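Local coordinates for putative gamma-glutamylcyclotransferase PH0828 (Pyrococcus horikoshii, PDB 1V30), which is of unproven function but probably acts as a gamma-glutamylcyclotransferase, an enzyme that splits gamma-glutamyl compounds and releases 5-oxoproline, at residues Ile10-Gly14 with Thr15-Gly19; Pro21-Trp24 with Tyr25-Gly28; Val64-Glu67 with Thr68-Ile72; Leu42-Glu45 with Tyr46-Ala50. One frame throughout, in Å; residues are numbered along the deposited sequence.

Contact 1. Residues Ile10-Gly14 with Thr15-Gly19. With NHE (2-[N-cyclohexylamino]ethane sulfonic acid), chain B.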
loop_
_atom_site.group_PDB
_atom_site.type_symbol
_atom_site.label_atom_id
_atom_site.label_comp_id
_atom_site.label_asym_id
_atom_site.label_seq_id
_atom_site.Cartn_x
_atom_site.Cartn_y
_atom_site.Cartn_z
ATOM N N ILE A 10 -5.016 -8.491 3.081
ATOM C CA ILE A 10 -3.994 -7.448 3.087
ATOM C C ILE A 10 -4.541 -6.123 2.564
ATOM O O ILE A 10 -5.496 -6.102 1.778
ATOM C CB ILE A 10 -2.755 -7.843 2.233
ATOM C CG1 ILE A 10 -3.145 -7.984 0.760
ATOM C CG2 ILE A 10 -2.157 -9.152 2.750
ATOM C CD1 ILE A 10 -1.976 -8.296 -0.155
ATOM N N ALA A 11 -3.937 -5.026 3.011
ATOM C CA ALA A 11 -4.330 -3.682 2.601
ATOM C C ALA A 11 -3.077 -3.027 2.036
ATOM O O ALA A 11 -2.108 -2.780 2.766
ATOM C CB ALA A 11 -4.844 -2.897 3.796
ATOM N N VAL A 12 -3.093 -2.757 0.733
ATOM C CA VAL A 12 -1.940 -2.165 0.070
ATOM C C VAL A 12 -2.201 -0.742 -0.408
ATOM O O VAL A 12 -3.255 -0.438 -0.977
ATOM C CB VAL A 12 -1.464 -3.065 -1.100
ATOM C CG1 VAL A 12 -1.040 -4.426 -0.548
ATOM C CG2 VAL A 12 -2.573 -3.240 -2.141
ATOM N N TYR A 13 -1.233 0.130 -0.155
ATOM C CA TYR A 13 -1.336 1.543 -0.496
ATOM C C TYR A 13 -0.369 2.000 -1.574
ATOM O O TYR A 13 -0.501 3.110 -2.086
ATOM C CB TYR A 13 -1.063 2.382 0.752
ATOM C CG TYR A 13 0.290 2.083 1.379
ATOM C CD1 TYR A 13 0.422 1.124 2.386
ATOM C CD2 TYR A 13 1.446 2.747 0.951
ATOM C CE1 TYR A 13 1.675 0.841 2.957
ATOM C CE2 TYR A 13 2.699 2.468 1.513
ATOM C CZ TYR A 13 2.803 1.520 2.516
ATOM O OH TYR A 13 4.032 1.296 3.099
ATOM N N GLY A 14 0.597 1.161 -1.919
ATOM C CA GLY A 14 1.583 1.591 -2.889
ATOM C C GLY A 14 1.975 0.649 -3.998
ATOM O O GLY A 14 1.208 0.408 -4.928
ATOM N N THR A 15 3.185 0.118 -3.887
ATOM C CA THR A 15 3.777 -0.758 -4.885
ATOM C C THR A 15 2.948 -1.954 -5.347
ATOM O O THR A 15 3.061 -2.382 -6.503
ATOM C CB THR A 15 5.153 -1.223 -4.374
ATOM O OG1 THR A 15 5.845 -0.091 -3.828
ATOM C CG2 THR A 15 5.978 -1.802 -5.496
ATOM N N LEU A 16 2.114 -2.482 -4.462
ATOM C CA LEU A 16 1.275 -3.629 -4.793
ATOM C C LEU A 16 -0.103 -3.268 -5.365
ATOM O O LEU A 16 -0.835 -4.148 -5.821
ATOM C CB LEU A 16 1.110 -4.528 -3.561
ATOM C CG LEU A 16 2.356 -5.306 -3.112
ATOM C CD1 LEU A 16 2.169 -5.780 -1.681
ATOM C CD2 LEU A 16 2.609 -6.479 -4.051
ATOM N N ARG A 17 -0.462 -1.988 -5.348
ATOM C CA ARG A 17 -1.761 -1.582 -5.887
ATOM C C ARG A 17 -1.856 -1.850 -7.386
ATOM O O ARG A 17 -0.846 -1.943 -8.085
ATOM C CB ARG A 17 -2.027 -0.095 -5.611
ATOM C CG ARG A 17 -2.437 0.212 -4.175
ATOM C CD ARG A 17 -2.879 1.662 -4.019
ATOM N NE ARG A 17 -4.087 1.937 -4.798
ATOM C CZ ARG A 17 -4.640 3.137 -4.939
ATOM N NH1 ARG A 17 -4.107 4.201 -4.357
ATOM N NH2 ARG A 17 -5.732 3.279 -5.675
ATOM N N LYS A 18 -3.086 -1.991 -7.872
ATOM C CA LYS A 18 -3.320 -2.241 -9.285
ATOM C C LYS A 18 -2.568 -1.237 -10.156
ATOM O O LYS A 18 -2.645 -0.025 -9.935
ATOM C CB LYS A 18 -4.817 -2.152 -9.583
ATOM C CG LYS A 18 -5.159 -2.235 -11.057
ATOM C CD LYS A 18 -6.640 -2.026 -11.269
ATOM C CE LYS A 18 -6.936 -1.618 -12.701
ATOM N NZ LYS A 18 -8.388 -1.356 -12.875
ATOM N N GLY A 19 -1.842 -1.753 -11.144
ATOM C CA GLY A 19 -1.095 -0.899 -12.051
ATOM C C GLY A 19 0.275 -0.474 -11.557
ATOM O O GLY A 19 1.059 0.094 -12.321
HETATM C "C3'" NHE B . 6.208 -5.939 -1.477
HETATM C "C2'" NHE B . 6.385 -4.517 -1.564
HETATM C "C1'" NHE B . 5.904 -3.830 -0.383
HETATM C "C6'" NHE B . 6.496 -4.386 0.841
HETATM N N NHE B . 5.547 -2.427 -0.553
HETATM C C1 NHE B . 5.023 -1.688 0.628
HETATM C C2 NHE B . 3.570 -1.930 0.919
HETATM S S NHE B . 2.590 -1.414 -0.467
HETATM O O1 NHE B . 2.704 -2.430 -1.746
HETATM O O2 NHE B . 1.047 -1.376 0.058
HETATM O O3 NHE B . 3.143 0.070 -0.899
HETATM C "C5'" NHE B . 6.252 -5.797 0.952
HETATM C "C4'" NHE B . 6.709 -6.508 -0.242
HETATM O O HOH W 1 -2.637 4.712 -1.959
#

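Contact 2. Residues Pro21-Trp24 with Tyr25-Gly28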
loop_
_atom_site.group_PDB
_atom_site.type_symbol
_atom_site.label_atom_id
_atom_site.label_comp_id
_atom_site.label_asym_id
_atom_site.label_seq_id
_atom_site.Cartn_x
_atom_site.Cartn_y
_atom_site.Cartn_z
ATOM N N PRO A 21 4.198 -1.130 -9.796
ATOM C CA PRO A 21 5.284 -2.084 -10.056
ATOM C C PRO A 21 5.232 -3.544 -9.624
ATOM O O PRO A 21 5.730 -4.409 -10.347
ATOM C CB PRO A 21 6.512 -1.369 -9.495
ATOM C CG PRO A 21 6.186 0.068 -9.725
ATOM C CD PRO A 21 4.741 0.142 -9.285
ATOM N N LEU A 22 4.654 -3.841 -8.470
ATOM C CA LEU A 22 4.616 -5.229 -8.027
ATOM C C LEU A 22 3.228 -5.845 -8.014
ATOM O O LEU A 22 3.013 -6.889 -7.397
ATOM C CB LEU A 22 5.244 -5.356 -6.635
ATOM C CG LEU A 22 6.758 -5.137 -6.586
ATOM C CD1 LEU A 22 7.240 -5.239 -5.144
ATOM C CD2 LEU A 22 7.460 -6.174 -7.457
ATOM N N HIS A 23 2.285 -5.225 -8.714
ATOM C CA HIS A 23 0.935 -5.759 -8.708
ATOM C C HIS A 23 0.800 -7.167 -9.263
ATOM O O HIS A 23 -0.136 -7.879 -8.901
ATOM C CB HIS A 23 -0.032 -4.848 -9.456
ATOM C CG HIS A 23 -1.462 -5.255 -9.291
ATOM N ND1 HIS A 23 -2.098 -5.241 -8.069
ATOM C CD2 HIS A 23 -2.365 -5.733 -10.179
ATOM C CE1 HIS A 23 -3.330 -5.694 -8.210
ATOM N NE2 HIS A 23 -3.518 -6.000 -9.482
ATOM N N TRP A 24 1.721 -7.576 -10.130
ATOM C CA TRP A 24 1.631 -8.913 -10.703
ATOM C C TRP A 24 1.617 -10.009 -9.640
ATOM O O TRP A 24 1.152 -11.117 -9.896
ATOM C CB TRP A 24 2.759 -9.160 -11.719
ATOM C CG TRP A 24 4.153 -9.161 -11.163
ATOM C CD1 TRP A 24 4.939 -8.073 -10.907
ATOM C CD2 TRP A 24 4.937 -10.311 -10.824
ATOM N NE1 TRP A 24 6.165 -8.475 -10.434
ATOM C CE2 TRP A 24 6.191 -9.844 -10.372
ATOM C CE3 TRP A 24 4.701 -11.693 -10.860
ATOM C CZ2 TRP A 24 7.211 -10.710 -9.958
ATOM C CZ3 TRP A 24 5.717 -12.555 -10.448
ATOM C CH2 TRP A 24 6.955 -12.057 -10.003
ATOM N N TYR A 25 2.113 -9.705 -8.443
ATOM C CA TYR A 25 2.113 -10.690 -7.362
ATOM C C TYR A 25 0.692 -11.010 -6.897
ATOM O O TYR A 25 0.453 -12.057 -6.293
ATOM C CB TYR A 25 2.917 -10.187 -6.155
ATOM C CG TYR A 25 4.387 -10.532 -6.194
ATOM C CD1 TYR A 25 5.318 -9.644 -6.727
ATOM C CD2 TYR A 25 4.845 -11.757 -5.708
ATOM C CE1 TYR A 25 6.674 -9.967 -6.777
ATOM C CE2 TYR A 25 6.194 -12.091 -5.755
ATOM C CZ TYR A 25 7.101 -11.193 -6.290
ATOM O OH TYR A 25 8.434 -11.522 -6.344
ATOM N N LEU A 26 -0.244 -10.111 -7.186
ATOM C CA LEU A 26 -1.635 -10.281 -6.772
ATOM C C LEU A 26 -2.599 -10.681 -7.889
ATOM O O LEU A 26 -3.813 -10.636 -7.704
ATOM C CB LEU A 26 -2.140 -8.984 -6.139
ATOM C CG LEU A 26 -1.416 -8.487 -4.888
ATOM C CD1 LEU A 26 -1.996 -7.142 -4.472
ATOM C CD2 LEU A 26 -1.560 -9.504 -3.771
ATOM N N LYS A 27 -2.065 -11.080 -9.036
ATOM C CA LYS A 27 -2.904 -11.457 -10.168
ATOM C C LYS A 27 -3.942 -12.544 -9.899
ATOM O O LYS A 27 -4.964 -12.609 -10.583
ATOM C CB LYS A 27 -2.013 -11.834 -11.357
ATOM C CG LYS A 27 -1.661 -10.635 -12.237
ATOM C CD LYS A 27 -1.500 -9.362 -11.402
ATOM C CE LYS A 27 -1.414 -8.112 -12.263
ATOM N NZ LYS A 27 -0.174 -8.068 -13.079
ATOM N N GLY A 28 -3.691 -13.384 -8.900
ATOM C CA GLY A 28 -4.639 -14.436 -8.579
ATOM C C GLY A 28 -5.482 -14.119 -7.356
ATOM O O GLY A 28 -6.438 -14.831 -7.046
#

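Contact 3. Residues Val64-Glu67 with Thr68-Ile72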
loop_
_atom_site.group_PDB
_atom_site.type_symbol
_atom_site.label_atom_id
_atom_site.label_comp_id
_atom_site.label_asym_id
_atom_site.label_seq_id
_atom_site.Cartn_x
_atom_site.Cartn_y
_atom_site.Cartn_z
ATOM N N VAL A 64 -5.631 -13.029 -0.118
ATOM C CA VAL A 64 -4.611 -13.810 -0.810
ATOM C C VAL A 64 -4.385 -15.119 -0.064
ATOM O O VAL A 64 -4.602 -15.186 1.144
ATOM C CB VAL A 64 -3.265 -13.046 -0.877
ATOM C CG1 VAL A 64 -3.468 -11.691 -1.527
ATOM C CG2 VAL A 64 -2.681 -12.881 0.521
ATOM N N ASP A 65 -3.964 -16.163 -0.774
ATOM C CA ASP A 65 -3.710 -17.430 -0.100
ATOM C C ASP A 65 -2.369 -17.365 0.623
ATOM O O ASP A 65 -1.588 -16.432 0.423
ATOM C CB ASP A 65 -3.745 -18.616 -1.077
ATOM C CG ASP A 65 -2.803 -18.450 -2.248
ATOM O OD1 ASP A 65 -1.641 -18.047 -2.039
ATOM O OD2 ASP A 65 -3.222 -18.750 -3.387
ATOM N N LYS A 66 -2.115 -18.354 1.470
ATOM C CA LYS A 66 -0.890 -18.413 2.255
ATOM C C LYS A 66 0.382 -18.350 1.417
ATOM O O LYS A 66 1.300 -17.584 1.723
ATOM C CB LYS A 66 -0.884 -19.687 3.103
ATOM C CG LYS A 66 0.295 -19.809 4.056
ATOM C CD LYS A 66 0.134 -21.026 4.958
ATOM C CE LYS A 66 1.294 -21.167 5.930
ATOM N NZ LYS A 66 1.084 -22.306 6.868
ATOM N N GLU A 67 0.434 -19.149 0.357
ATOM C CA GLU A 67 1.605 -19.192 -0.509
ATOM C C GLU A 67 1.891 -17.821 -1.114
ATOM O O GLU A 67 3.037 -17.375 -1.145
ATOM C CB GLU A 67 1.392 -20.233 -1.612
ATOM C CG GLU A 67 2.667 -20.906 -2.101
ATOM C CD GLU A 67 3.333 -20.163 -3.237
ATOM O OE1 GLU A 67 2.698 -20.029 -4.304
ATOM O OE2 GLU A 67 4.490 -19.720 -3.070
ATOM N N THR A 68 0.845 -17.148 -1.585
ATOM C CA THR A 68 1.004 -15.827 -2.179
ATOM C C THR A 68 1.522 -14.827 -1.148
ATOM O O THR A 68 2.448 -14.066 -1.426
ATOM C CB THR A 68 -0.330 -15.314 -2.756
ATOM O OG1 THR A 68 -0.759 -16.187 -3.810
ATOM C CG2 THR A 68 -0.170 -13.906 -3.308
ATOM N N PHE A 69 0.932 -14.831 0.044
ATOM C CA PHE A 69 1.375 -13.914 1.087
ATOM C C PHE A 69 2.843 -14.139 1.438
ATOM O O PHE A 69 3.609 -13.184 1.566
ATOM C CB PHE A 69 0.539 -14.070 2.356
ATOM C CG PHE A 69 0.964 -13.145 3.460
ATOM C CD1 PHE A 69 0.556 -11.816 3.466
ATOM C CD2 PHE A 69 1.830 -13.585 4.454
ATOM C CE1 PHE A 69 1.010 -10.935 4.446
ATOM C CE2 PHE A 69 2.290 -12.712 5.438
ATOM C CZ PHE A 69 1.878 -11.385 5.432
ATOM N N GLU A 70 3.237 -15.398 1.607
ATOM C CA GLU A 70 4.623 -15.706 1.942
ATOM C C GLU A 70 5.587 -15.249 0.851
ATOM O O GLU A 70 6.683 -14.767 1.148
ATOM C CB GLU A 70 4.792 -17.205 2.205
ATOM C CG GLU A 70 4.142 -17.661 3.504
ATOM C CD GLU A 70 4.410 -19.123 3.826
ATOM O OE1 GLU A 70 5.270 -19.737 3.163
ATOM O OE2 GLU A 70 3.762 -19.654 4.750
ATOM N N ARG A 71 5.185 -15.391 -0.411
ATOM C CA ARG A 71 6.038 -14.968 -1.516
ATOM C C ARG A 71 6.267 -13.464 -1.463
ATOM O O ARG A 71 7.389 -12.987 -1.640
ATOM C CB ARG A 71 5.413 -15.325 -2.867
ATOM C CG ARG A 71 5.630 -16.760 -3.312
ATOM C CD ARG A 71 5.810 -16.820 -4.824
ATOM N NE ARG A 71 4.729 -16.148 -5.543
ATOM C CZ ARG A 71 3.488 -16.611 -5.635
ATOM N NH1 ARG A 71 3.161 -17.755 -5.053
ATOM N NH2 ARG A 71 2.570 -15.933 -6.310
ATOM N N ILE A 72 5.193 -12.722 -1.221
ATOM C CA ILE A 72 5.279 -11.271 -1.145
ATOM C C ILE A 72 6.140 -10.836 0.035
ATOM O O ILE A 72 6.987 -9.952 -0.093
ATOM C CB ILE A 72 3.879 -10.642 -0.990
ATOM C CG1 ILE A 72 3.058 -10.891 -2.258
ATOM C CG2 ILE A 72 4.002 -9.148 -0.695
ATOM C CD1 ILE A 72 1.620 -10.413 -2.165
#

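Contact 4. Residues Leu42-Glu45 with Tyr46-Ala50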
loop_
_atom_site.group_PDB
_atom_site.type_symbol
_atom_site.label_atom_id
_atom_site.label_comp_id
_atom_site.label_asym_id
_atom_site.label_seq_id
_atom_site.Cartn_x
_atom_site.Cartn_y
_atom_site.Cartn_z
ATOM N N LEU A 42 1.236 9.260 3.911
ATOM C CA LEU A 42 1.916 8.657 2.771
ATOM C C LEU A 42 2.991 9.577 2.213
ATOM O O LEU A 42 2.729 10.748 1.939
ATOM C CB LEU A 42 0.897 8.347 1.669
ATOM C CG LEU A 42 1.420 7.732 0.366
ATOM C CD1 LEU A 42 2.050 6.377 0.639
ATOM C CD2 LEU A 42 0.264 7.586 -0.624
ATOM N N TYR A 43 4.194 9.037 2.052
ATOM C CA TYR A 43 5.325 9.776 1.503
ATOM C C TYR A 43 5.856 9.011 0.299
ATOM O O TYR A 43 5.655 7.798 0.187
ATOM C CB TYR A 43 6.445 9.920 2.539
ATOM C CG TYR A 43 6.085 10.798 3.711
ATOM C CD1 TYR A 43 5.267 10.324 4.735
ATOM C CD2 TYR A 43 6.529 12.115 3.777
ATOM C CE1 TYR A 43 4.895 11.143 5.794
ATOM C CE2 TYR A 43 6.164 12.944 4.833
ATOM C CZ TYR A 43 5.345 12.448 5.835
ATOM O OH TYR A 43 4.965 13.265 6.876
ATOM N N PHE A 44 6.549 9.704 -0.594
ATOM C CA PHE A 44 7.088 9.039 -1.767
ATOM C C PHE A 44 8.382 9.655 -2.272
ATOM O O PHE A 44 8.446 10.856 -2.521
ATOM C CB PHE A 44 6.033 9.041 -2.892
ATOM C CG PHE A 44 6.499 8.408 -4.178
ATOM C CD1 PHE A 44 6.557 9.160 -5.351
ATOM C CD2 PHE A 44 6.860 7.064 -4.227
ATOM C CE1 PHE A 44 6.966 8.580 -6.554
ATOM C CE2 PHE A 44 7.271 6.476 -5.428
ATOM C CZ PHE A 44 7.322 7.240 -6.592
ATOM N N GLU A 45 9.419 8.828 -2.378
ATOM C CA GLU A 45 10.697 9.268 -2.933
ATOM C C GLU A 45 10.852 8.362 -4.156
ATOM O O GLU A 45 10.389 8.711 -5.241
ATOM C CB GLU A 45 11.859 9.058 -1.958
ATOM C CG GLU A 45 13.150 9.686 -2.480
ATOM C CD GLU A 45 14.365 9.382 -1.626
ATOM O OE1 GLU A 45 15.196 10.298 -1.468
ATOM O OE2 GLU A 45 14.499 8.240 -1.134
ATOM N N TYR A 46 11.486 7.203 -3.984
ATOM C CA TYR A 46 11.613 6.235 -5.076
ATOM C C TYR A 46 10.645 5.093 -4.778
ATOM O O TYR A 46 10.318 4.286 -5.653
ATOM C CB TYR A 46 13.031 5.679 -5.175
ATOM C CG TYR A 46 14.069 6.718 -5.509
ATOM C CD1 TYR A 46 15.099 7.014 -4.613
ATOM C CD2 TYR A 46 14.023 7.413 -6.716
ATOM C CE1 TYR A 46 16.056 7.977 -4.913
ATOM C CE2 TYR A 46 14.973 8.375 -7.029
ATOM C CZ TYR A 46 15.989 8.653 -6.119
ATOM O OH TYR A 46 16.934 9.600 -6.436
ATOM N N LEU A 47 10.202 5.037 -3.524
ATOM C CA LEU A 47 9.264 4.031 -3.038
ATOM C C LEU A 47 8.225 4.731 -2.181
ATOM O O LEU A 47 8.491 5.794 -1.615
ATOM C CB LEU A 47 9.972 3.003 -2.148
ATOM C CG LEU A 47 11.061 2.128 -2.760
ATOM C CD1 LEU A 47 11.775 1.367 -1.652
ATOM C CD2 LEU A 47 10.452 1.172 -3.766
ATOM N N PRO A 48 7.029 4.142 -2.070
ATOM C CA PRO A 48 5.957 4.723 -1.259
ATOM C C PRO A 48 6.123 4.288 0.193
ATOM O O PRO A 48 6.485 3.141 0.464
ATOM C CB PRO A 48 4.695 4.149 -1.896
ATOM C CG PRO A 48 5.135 2.776 -2.291
ATOM C CD PRO A 48 6.544 2.977 -2.838
ATOM N N TYR A 49 5.844 5.197 1.120
ATOM C CA TYR A 49 5.988 4.901 2.539
ATOM C C TYR A 49 4.779 5.294 3.363
ATOM O O TYR A 49 4.359 6.444 3.346
ATOM C CB TYR A 49 7.196 5.636 3.116
ATOM C CG TYR A 49 8.480 5.435 2.355
ATOM C CD1 TYR A 49 9.087 6.498 1.691
ATOM C CD2 TYR A 49 9.111 4.195 2.326
ATOM C CE1 TYR A 49 10.293 6.331 1.022
ATOM C CE2 TYR A 49 10.317 4.016 1.663
ATOM C CZ TYR A 49 10.904 5.089 1.015
ATOM O OH TYR A 49 12.110 4.923 0.387
ATOM N N ALA A 50 4.218 4.333 4.088
ATOM C CA ALA A 50 3.093 4.628 4.966
ATOM C C ALA A 50 3.643 4.585 6.386
ATOM O O ALA A 50 4.257 3.599 6.794
ATOM C CB ALA A 50 1.981 3.596 4.802
HETATM O O HOH W 2 13.083 6.074 -1.756
#

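Contact 1. Residues Ile10-Gly14 with Thr15-Gly19
G14 and R17 bracket a type I beta turn that reverses the chain just after strand 8-12 ends at V12. R17 N gives its hydrogen to G14 O at 3.0 Å, and the N-H...O angle is 156°. V12 and L16 cross at about a right angle, with V12 CG1 3.7 Å from L16 CD1. The chain of R17 runs past V12 the opposite way, then bends at its third torsion (64°). R17 CD lies 3.4 Å from Y13 O. The guanidinium beyond it has Y13 O off its edge, near its plane, and water 1 spans the gap between Y13 O and R17 NH1. The charge of R17 is met by E60 and D111.

A bound NHE molecule, probably from the crystallisation liquor, puts its sulfonate in the bend. Y13 N donates to NHE O2 at 2.7 Å, and L16 N donates to NHE O1 at 2.8 Å. Weak bonds come from G14 N to NHE O2 and from T15 N to NHE O3. G14 CA packs close to NHE O3. The phenol of Y13 flanks the sulfonate, with NHE O3 3.4 Å above one ring face and toward its rim. Y13 OH bonds to W96 O. An alanine here is likely to strip the sulfonate of this wall and leave W96 O without its phenol donor.

Y13, G14, T15 and L16 are assigned to substrate binding by similarity. Four backbone N-H groups converge on one anion, two of them through weak bonds. This is consistent with a pocket for a negatively charged part of the substrate.

Contact 2. Residues Pro21-Trp24 with Tyr25-Gly28
W24 and Y25 lie side by side and point the same way, the indole over one face of the phenol. The overlap is oblique: the six-membered ring of W24 and the Y25 ring have centroids 4.2 Å apart and planes at 35°. The rings come closest at one corner, where W24 CZ2 is 3.3 Å from Y25 CE1. W24 gets there because its CG lies between the backbone N and the carbonyl carbon (chi1 65°), which folds the indole back over its neighbour. Y25 also runs alongside L22, with L22 CD2 3.9 Å from Y25 CE1. L22 O lies at the edge of the phenol, in its plane.

The backbone here makes 3-10 turns. Y25 N donates to L22 O at 3.1 Å, and L26 N donates to H23 O at 2.8 Å. The turns lie at the surface, in the connection between strands 8-12 and 30-37.

Y25 also packs on I72 of helix 66-72 and on I75. A serine in its place would probably leave the indole without its partner and open a gap beside L22 and I72. H23 and L26 cross at about a right angle, the imidazole CE1 meeting L26 CB. The K27 chain bends at chi2 and chi4. K27 CE passes 3.3 Å from H23 CD2, and K27 NZ is set 3.1 Å from W24 CA. On the other side of the imidazole, H23 ND1 is hydrogen-bonded to L16 O.

Contact 3. Residues Val64-Glu67 with Thr68-Ile72
F69 N and D65 O make the first i to i+4 bond of helix 66-72, 3.0 Å long, and two further i to i+4 bonds follow, from E70 N to K66 O and from R71 N to E67 O.

D65 is the N-cap. Its CG lies between its own backbone N and carbonyl carbon (chi1 55°), which turns the carboxylate back over the first turn. D65 OD1 then takes two bonds. T68 N reaches it at 2.7 Å, nearly along its C-O direction. T68 OG1 donates to it, also at 2.7 Å, from above the carboxylate plane. One oxygen thus holds both the amide and the hydroxyl of T68 in the first turn, and the helix end would probably favour the charged carboxylate.

V64 CG2 lies 3.9 Å from F69 CB. V64 at N' and F69 at N4 are placed as in a hydrophobic staple. Both also pack on V8 and I10 of strand 8-12, where strand 56-64 gives way to the helix.

The outer side carries charged pairs. E67 and R71 form a salt bridge, with the carboxylate at the edge of the guanidinium and the two planes 37° apart. The modelled E67 OE1 to R71 NH1 distance of 2.4 Å is too short to trust in detail, so the precise arrangement is doubtful. E67 OE2 also lies 3.2 Å from R71 CG. K66 is extended, and K66 CE comes 3.1 Å from E70 OE2. Their charged ends stay farther apart, K66 NZ being 4.3 Å from E70 OE2.

Contact 4. Residues Leu42-Glu45 with Tyr46-Ala50
Y43 and Y49 form the hydrogen-bonded pair at the tight centre of the paired strands. Y43 N donates to Y49 O at 2.9 Å, and Y49 N donates to Y43 O at 2.8 Å. Non-hydrogen-bonded pairs flank it: L42 with A50, and F44 with P48. L42 CD1 lies 3.6 Å from Y49 O and touches P48 CB only lightly. F44 holds its CG anti to the backbone N (chi1 178°), and the ring edge comes up to P48 N. F44 CD2 is 3.3 Å from L47 O. The same L47 O lies 3.2 Å above one face of the Y49 ring.

The turn end is looser. E45 N bonds to L47 O at a longer 3.3 Å. The extended chain of E45 passes over one face of the exposed Y46 ring. Water 2 links three groups, donating to E45 OE2, accepting from Y46 N and meeting Y49 OH at 2.6 Å. E45 OE2 also pairs with R103.

The whole is a beta hairpin of strands 40-44 and 48-51. P48 packs on T15, so the hairpin borders the substrate site assigned by similarity.

Contact 1 lies near the centre of the chain and is mostly buried. Contacts 2 and 3 sit at the surface, and contact 4 is partly buried. Contact 1 touches all three others. Contacts 1 and 2 share the connection between strands 8-12 and 30-37, which contact 1 enters from the end of strand 8-12. Contacts 2 and 3 share an apolar seam of Y25, L26, V64 and I72. Contact 4 lies across the chain's centre from contact 3. The chemistry follows place: anion-binding N-H groups in contact 1, aromatic packing over 3-10 turns in contact 2, helix capping and charged pairs in contact 3, strand pairing in contact 4.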